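Local coordinates for MccB protein (Escherichia coli, PDB 6OM4) that takes part in making the Trojan-horse antibiotic microcin C7, probably by adenylating the N-formylated precursor peptide MccA and linking it to the nucleotide through a phosphoramidate, at residues N128-S131 with V132-T136; Y268-K272 with E273-H277. All blocks are in the same frame, centred on the assembly; numbering follows the deposited sequence.

How the contacts relate
Contact 1 comes first along the chain from the N terminus, within helix 125-136, the connection between strands 117-121 and 141-146 of the mixed sheet, and runs to the C-terminal end of that helix. Contact 2 opens much later, where the loop that follows strand 243-250 folds back on the first turn of helix 273-285, so the pair illustrates local bonding at the end and at the start of a helix. Both are local and close no large loop; they lie in series, neither nesting nor crossing, with centres about 40 Å apart. Contact 1 is buried near the nucleotide site, whereas contact 2 lies at the surface, its loop reaching the bound peptide through Y268.

Contact 1: N128-S131 with V132-T136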
ATOM      1  N   ASN A 128       9.357  -6.781   7.023  1.00 14.46           N
ATOM      2  CA  ASN A 128      10.036  -7.505   5.995  1.00 14.19           C
ATOM      3  C   ASN A 128       9.319  -7.323   4.645  1.00 14.21           C
ATOM      4  O   ASN A 128       9.928  -7.023   3.643  1.00 14.84           O
ATOM      5  CB  ASN A 128      10.095  -9.006   6.277  1.00 16.03           C
ATOM      6  CG  ASN A 128      11.370  -9.470   6.949  1.00 17.79           C
ATOM      7  OD1 ASN A 128      12.102 -10.280   6.384  1.00 16.16           O
ATOM      8  ND2 ASN A 128      11.609  -9.029   8.168  1.00 15.74           N
ATOM      9  N   HIS A 129       8.016  -7.557   4.635  1.00 13.63           N
ATOM     10  CA  HIS A 129       7.288  -7.611   3.402  1.00 13.05           C
ATOM     11  C   HIS A 129       7.096  -6.213   2.821  1.00 13.83           C
ATOM     12  O   HIS A 129       7.225  -6.048   1.610  1.00 14.76           O
ATOM     13  CB  HIS A 129       5.950  -8.321   3.581  1.00 13.60           C
ATOM     14  CG  HIS A 129       6.076  -9.787   3.324  1.00 14.85           C
ATOM     15  ND1 HIS A 129       6.460 -10.702   4.280  1.00 18.00           N
ATOM     16  CD2 HIS A 129       5.930 -10.471   2.191  1.00 15.11           C
ATOM     17  CE1 HIS A 129       6.519 -11.901   3.726  1.00 14.64           C
ATOM     18  NE2 HIS A 129       6.208 -11.786   2.449  1.00 17.85           N
ATOM     19  N   VAL A 130       6.838  -5.228   3.672  1.00 13.64           N
ATOM     20  CA  VAL A 130       6.678  -3.847   3.181  1.00 12.81           C
ATOM     21  C   VAL A 130       8.009  -3.350   2.617  1.00 13.11           C
ATOM     22  O   VAL A 130       8.034  -2.770   1.519  1.00 12.64           O
ATOM     23  CB  VAL A 130       6.174  -2.905   4.303  1.00 13.85           C
ATOM     24  CG1 VAL A 130       6.198  -1.427   3.900  1.00 15.20           C
ATOM     25  CG2 VAL A 130       4.796  -3.307   4.749  1.00 14.05           C
ATOM     26  N   SER A 131       9.092  -3.500   3.381  1.00 13.30           N
ATOM     27  CA  SER A 131      10.394  -2.961   2.951  1.00 14.07           C
ATOM     28  C   SER A 131      10.803  -3.475   1.560  1.00 15.32           C
ATOM     29  O   SER A 131      11.323  -2.703   0.755  1.00 13.97           O
ATOM     30  CB  SER A 131      11.485  -3.180   3.989  1.00 14.96           C
ATOM     31  OG  SER A 131      11.881  -4.542   4.056  1.00 14.82           O
ATOM     32  N   VAL A 132      10.622  -4.772   1.269  1.00 13.40           N
ATOM     33  CA  VAL A 132      11.116  -5.293   0.030  1.00 14.64           C
ATOM     34  C   VAL A 132      10.235  -4.791  -1.125  1.00 14.77           C
ATOM     35  O   VAL A 132      10.727  -4.534  -2.208  1.00 15.52           O
ATOM     36  CB  VAL A 132      11.259  -6.826   0.049  1.00 14.27           C
ATOM     37  CG1 VAL A 132       9.914  -7.572   0.071  1.00 15.52           C
ATOM     38  CG2 VAL A 132      12.120  -7.252  -1.117  1.00 15.28           C
ATOM     39  N   ILE A 133       8.933  -4.657  -0.902  1.00 13.02           N
ATOM     40  CA  ILE A 133       8.104  -4.074  -1.960  1.00 13.18           C
ATOM     41  C   ILE A 133       8.583  -2.655  -2.255  1.00 13.71           C
ATOM     42  O   ILE A 133       8.696  -2.244  -3.436  1.00 14.55           O
ATOM     43  CB  ILE A 133       6.609  -4.070  -1.566  1.00 12.92           C
ATOM     44  CG1 ILE A 133       6.081  -5.498  -1.503  1.00 13.36           C
ATOM     45  CG2 ILE A 133       5.827  -3.217  -2.538  1.00 13.46           C
ATOM     46  CD1 ILE A 133       4.832  -5.677  -0.702  1.00 14.15           C
ATOM     47  N   LEU A 134       8.808  -1.862  -1.206  1.00 13.23           N
ATOM     48  CA  LEU A 134       9.154  -0.466  -1.422  1.00 13.73           C
ATOM     49  C   LEU A 134      10.531  -0.382  -2.100  1.00 14.26           C
ATOM     50  O   LEU A 134      10.726   0.424  -3.018  1.00 13.30           O
ATOM     51  CB  LEU A 134       9.112   0.320  -0.102  1.00 14.70           C
ATOM     52  CG  LEU A 134       7.760   0.393   0.618  1.00 15.48           C
ATOM     53  CD1 LEU A 134       7.848   1.352   1.818  1.00 16.79           C
ATOM     54  CD2 LEU A 134       6.646   0.877  -0.318  1.00 15.63           C
ATOM     55  N   ALA A 135      11.492  -1.205  -1.666  1.00 14.90           N
ATOM     56  CA  ALA A 135      12.825  -1.169  -2.236  1.00 15.08           C
ATOM     57  C   ALA A 135      12.755  -1.519  -3.724  1.00 15.93           C
ATOM     58  O   ALA A 135      13.352  -0.863  -4.566  1.00 17.35           O
ATOM     59  CB  ALA A 135      13.737  -2.106  -1.485  1.00 16.05           C
ATOM     60  N   THR A 136      11.993  -2.562  -4.075  1.00 15.38           N
ATOM     61  CA  THR A 136      12.024  -2.993  -5.440  1.00 16.04           C
ATOM     62  C   THR A 136      11.125  -2.120  -6.322  1.00 16.91           C
ATOM     63  O   THR A 136      11.279  -2.198  -7.527  1.00 18.23           O
ATOM     64  CB  THR A 136      11.704  -4.480  -5.571  1.00 15.41           C
ATOM     65  OG1 THR A 136      10.411  -4.711  -5.018  1.00 16.07           O
ATOM     66  CG2 THR A 136      12.730  -5.320  -4.848  1.00 15.21           C
TER
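V130 and L134 lie side by side, one turn apart on the C-terminal half of helix 125-136, the crossover helix of a Rossmann-type beta-alpha-beta unit. Their apolar contact runs from V130 CG1 to L134 CD1 at 3.8 Å, both side chains pointing the same way; V130 packs on I120 and L134 on V118 of strand 117-121, so this face of the helix lies against the sheet. V132 has CG1 between its backbone N and carbonyl carbon (chi1 70°), which packs that methyl against H129 O at 3.5 Å.

The backbone ladder is uneven. V132 N to N128 O and I133 N to H129 O are weak, each 3.3 Å long, whereas L134 N reaches V130 O at 3.0 Å and A135 N reaches S131 O at 2.9 Å.

Among the polar side chains, N128 ND2 bonds to G124 O in the glycine-rich turn and OD1 to L160 N in the loop carrying Q158, both next to the nucleotide site, although N128 itself does not touch the ligand. S131 OG bonds to G127 O.

At the C-terminal end, V132 O accepts two bonds from T136, whose N and OG1 approach from opposite faces of the carbonyl plane; T136 OG1 lies 2.8 Å from V132 O.

Contact 2: Y268-K272 with E273-H277; sequences YGAEK and ENIDH. Unlike the reference sequence in segment 268-272: A270 (reference Ser).
A carboxylate in the first turn of a helix, that of D276, reaches back six residues to accept a hydrogen bond from A270 N in the loop ahead of that helix. The bond to OD1 is 2.9 Å long, on the anti side of the carboxylate and 18° out of its plane. With CG anti to the backbone N (chi1 -172°), the carboxylate extends toward the loop, and OD1 comes within 3.0 Å of G269 CA, so close that a side chain on G269 would collide with it. The same oxygen also forms a salt bridge with K280, so an amide and a charged amine share it, which would probably favour the ionised aspartate.

K272 stands at the N-cap position, and its carbonyl starts the helical ladder: D276 N meets K272 O at 2.8 Å, nearly in line with the C=O bond. Beside this bond, A270 CB rests 3.8 Å from I275 CG2, a small apolar contact between the loop and the first turn of the helix.

Two further side-chain pairs form within the segments: a salt bridge from K272 NZ to E271 OE2 at 3.2 Å, and a His-carboxylate hydrogen bond from H277 NE2 to E273 OE2 at 3.1 Å.

Y268 OH hydrogen-bonds to the backbone of the bound peptide, and its ring meets F217, just before helix 219-230, edge to face. The loop, coming from strand 243-250, runs alongside helix 273-285, with A270 on I279 and Y268 on N283.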
ATOM      1  N   TYR A 268      -7.249  -2.098  28.163  1.00 20.70           N
ATOM      2  CA  TYR A 268      -6.810  -3.482  28.290  1.00 22.53           C
ATOM      3  C   TYR A 268      -6.661  -3.766  29.787  1.00 20.54           C
ATOM      4  O   TYR A 268      -5.559  -3.925  30.313  1.00 21.56           O
ATOM      5  CB  TYR A 268      -5.536  -3.711  27.461  1.00 23.41           C
ATOM      6  CG  TYR A 268      -5.766  -3.509  25.986  1.00 24.34           C
ATOM      7  CD1 TYR A 268      -6.294  -4.534  25.207  1.00 24.03           C
ATOM      8  CD2 TYR A 268      -5.574  -2.268  25.396  1.00 25.48           C
ATOM      9  CE1 TYR A 268      -6.573  -4.340  23.863  1.00 26.19           C
ATOM     10  CE2 TYR A 268      -5.859  -2.054  24.055  1.00 26.96           C
ATOM     11  CZ  TYR A 268      -6.357  -3.098  23.287  1.00 26.05           C
ATOM     12  OH  TYR A 268      -6.635  -2.916  21.974  1.00 28.68           O
ATOM     13  N   GLY A 269      -7.807  -3.829  30.469  1.00 18.78           N
ATOM     14  CA  GLY A 269      -7.812  -3.861  31.898  1.00 19.43           C
ATOM     15  C   GLY A 269      -9.208  -3.734  32.442  1.00 20.48           C
ATOM     16  O   GLY A 269     -10.167  -3.924  31.676  1.00 20.68           O
ATOM     17  N   ALA A 270      -9.301  -3.551  33.769  1.00 22.86           N
ATOM     18  CA  ALA A 270     -10.585  -3.404  34.485  1.00 22.32           C
ATOM     19  C   ALA A 270     -10.454  -2.303  35.541  1.00 26.45           C
ATOM     20  O   ALA A 270      -9.357  -2.050  36.070  1.00 23.41           O
ATOM     21  CB  ALA A 270     -11.010  -4.678  35.156  1.00 23.74           C
ATOM     22  N   GLU A 271     -11.611  -1.701  35.874  1.00 28.12           N
ATOM     23  CA  GLU A 271     -11.730  -0.752  37.017  1.00 31.19           C
ATOM     24  C   GLU A 271     -11.497  -1.480  38.352  1.00 28.94           C
ATOM     25  O   GLU A 271     -11.222  -0.837  39.353  1.00 31.07           O
ATOM     26  CB  GLU A 271     -13.110  -0.088  37.126  1.00 34.42           C
ATOM     27  CG  GLU A 271     -13.899   0.038  35.840  1.00 40.20           C
ATOM     28  CD  GLU A 271     -14.462  -1.264  35.274  1.00 40.02           C
ATOM     29  OE1 GLU A 271     -13.943  -1.656  34.235  1.00 33.92           O
ATOM     30  OE2 GLU A 271     -15.401  -1.890  35.869  1.00 38.97           O
ATOM     31  N   LYS A 272     -11.677  -2.804  38.376  1.00 26.47           N
ATOM     32  CA  LYS A 272     -11.436  -3.627  39.557  1.00 27.57           C
ATOM     33  C   LYS A 272      -9.980  -4.106  39.532  1.00 26.77           C
ATOM     34  O   LYS A 272      -9.595  -4.801  38.632  1.00 24.00           O
ATOM     35  CB  LYS A 272     -12.410  -4.800  39.598  1.00 30.65           C
ATOM     36  CG  LYS A 272     -13.844  -4.386  39.903  1.00 33.95           C
ATOM     37  CD  LYS A 272     -14.895  -4.989  39.023  1.00 33.06           C
ATOM     38  CE  LYS A 272     -16.223  -4.271  39.131  1.00 31.76           C
ATOM     39  NZ  LYS A 272     -16.816  -4.090  37.787  1.00 32.43           N
ATOM     40  N   GLU A 273      -9.188  -3.710  40.525  1.00 25.45           N
ATOM     41  CA  GLU A 273      -7.763  -4.038  40.541  1.00 26.05           C
ATOM     42  C   GLU A 273      -7.531  -5.552  40.451  1.00 23.91           C
ATOM     43  O   GLU A 273      -6.636  -5.968  39.729  1.00 24.10           O
ATOM     44  CB  GLU A 273      -7.090  -3.483  41.793  1.00 28.81           C
ATOM     45  CG  GLU A 273      -5.597  -3.748  41.805  1.00 29.22           C
ATOM     46  CD  GLU A 273      -4.847  -3.110  42.963  1.00 35.29           C
ATOM     47  OE1 GLU A 273      -5.456  -2.926  44.045  1.00 32.16           O
ATOM     48  OE2 GLU A 273      -3.648  -2.799  42.776  1.00 37.20           O
ATOM     49  N   ASN A 274      -8.321  -6.376  41.158  1.00 21.66           N
ATOM     50  CA  ASN A 274      -8.076  -7.810  41.178  1.00 23.70           C
ATOM     51  C   ASN A 274      -8.180  -8.351  39.742  1.00 23.46           C
ATOM     52  O   ASN A 274      -7.329  -9.129  39.263  1.00 22.19           O
ATOM     53  CB  ASN A 274      -9.028  -8.549  42.125  1.00 25.81           C
ATOM     54  CG  ASN A 274      -8.905 -10.058  42.057  1.00 29.58           C
ATOM     55  OD1 ASN A 274      -8.366 -10.682  42.971  1.00 36.68           O
ATOM     56  ND2 ASN A 274      -9.417 -10.670  41.003  1.00 32.67           N
ATOM     57  N   ILE A 275      -9.270  -7.968  39.070  1.00 21.08           N
ATOM     58  CA  ILE A 275      -9.546  -8.380  37.717  1.00 20.73           C
ATOM     59  C   ILE A 275      -8.499  -7.771  36.768  1.00 18.67           C
ATOM     60  O   ILE A 275      -8.009  -8.465  35.831  1.00 18.07           O
ATOM     61  CB  ILE A 275     -10.987  -7.998  37.303  1.00 23.48           C
ATOM     62  CG1 ILE A 275     -12.035  -8.607  38.239  1.00 22.81           C
ATOM     63  CG2 ILE A 275     -11.236  -8.396  35.851  1.00 24.88           C
ATOM     64  CD1 ILE A 275     -11.998 -10.087  38.302  1.00 22.71           C
ATOM     65  N   ASP A 276      -8.124  -6.512  37.014  1.00 18.11           N
ATOM     66  CA  ASP A 276      -7.157  -5.820  36.178  1.00 18.98           C
ATOM     67  C   ASP A 276      -5.827  -6.576  36.113  1.00 17.98           C
ATOM     68  O   ASP A 276      -5.250  -6.699  35.062  1.00 18.00           O
ATOM     69  CB  ASP A 276      -6.934  -4.392  36.684  1.00 21.31           C
ATOM     70  CG  ASP A 276      -6.096  -3.535  35.758  1.00 21.28           C
ATOM     71  OD1 ASP A 276      -6.503  -3.330  34.585  1.00 21.86           O
ATOM     72  OD2 ASP A 276      -5.020  -3.079  36.224  1.00 24.45           O
ATOM     73  N   HIS A 277      -5.291  -6.994  37.266  1.00 18.87           N
ATOM     74  CA  HIS A 277      -4.053  -7.758  37.298  1.00 18.53           C
ATOM     75  C   HIS A 277      -4.198  -9.064  36.503  1.00 17.64           C
ATOM     76  O   HIS A 277      -3.249  -9.436  35.824  1.00 16.88           O
ATOM     77  CB  HIS A 277      -3.576  -8.022  38.728  1.00 19.05           C
ATOM     78  CG  HIS A 277      -3.183  -6.789  39.475  1.00 20.95           C
ATOM     79  ND1 HIS A 277      -2.200  -5.933  39.018  1.00 22.66           N
ATOM     80  CD2 HIS A 277      -3.572  -6.316  40.684  1.00 25.25           C
ATOM     81  CE1 HIS A 277      -2.061  -4.927  39.876  1.00 22.87           C
ATOM     82  NE2 HIS A 277      -2.880  -5.139  40.915  1.00 23.03           N
TER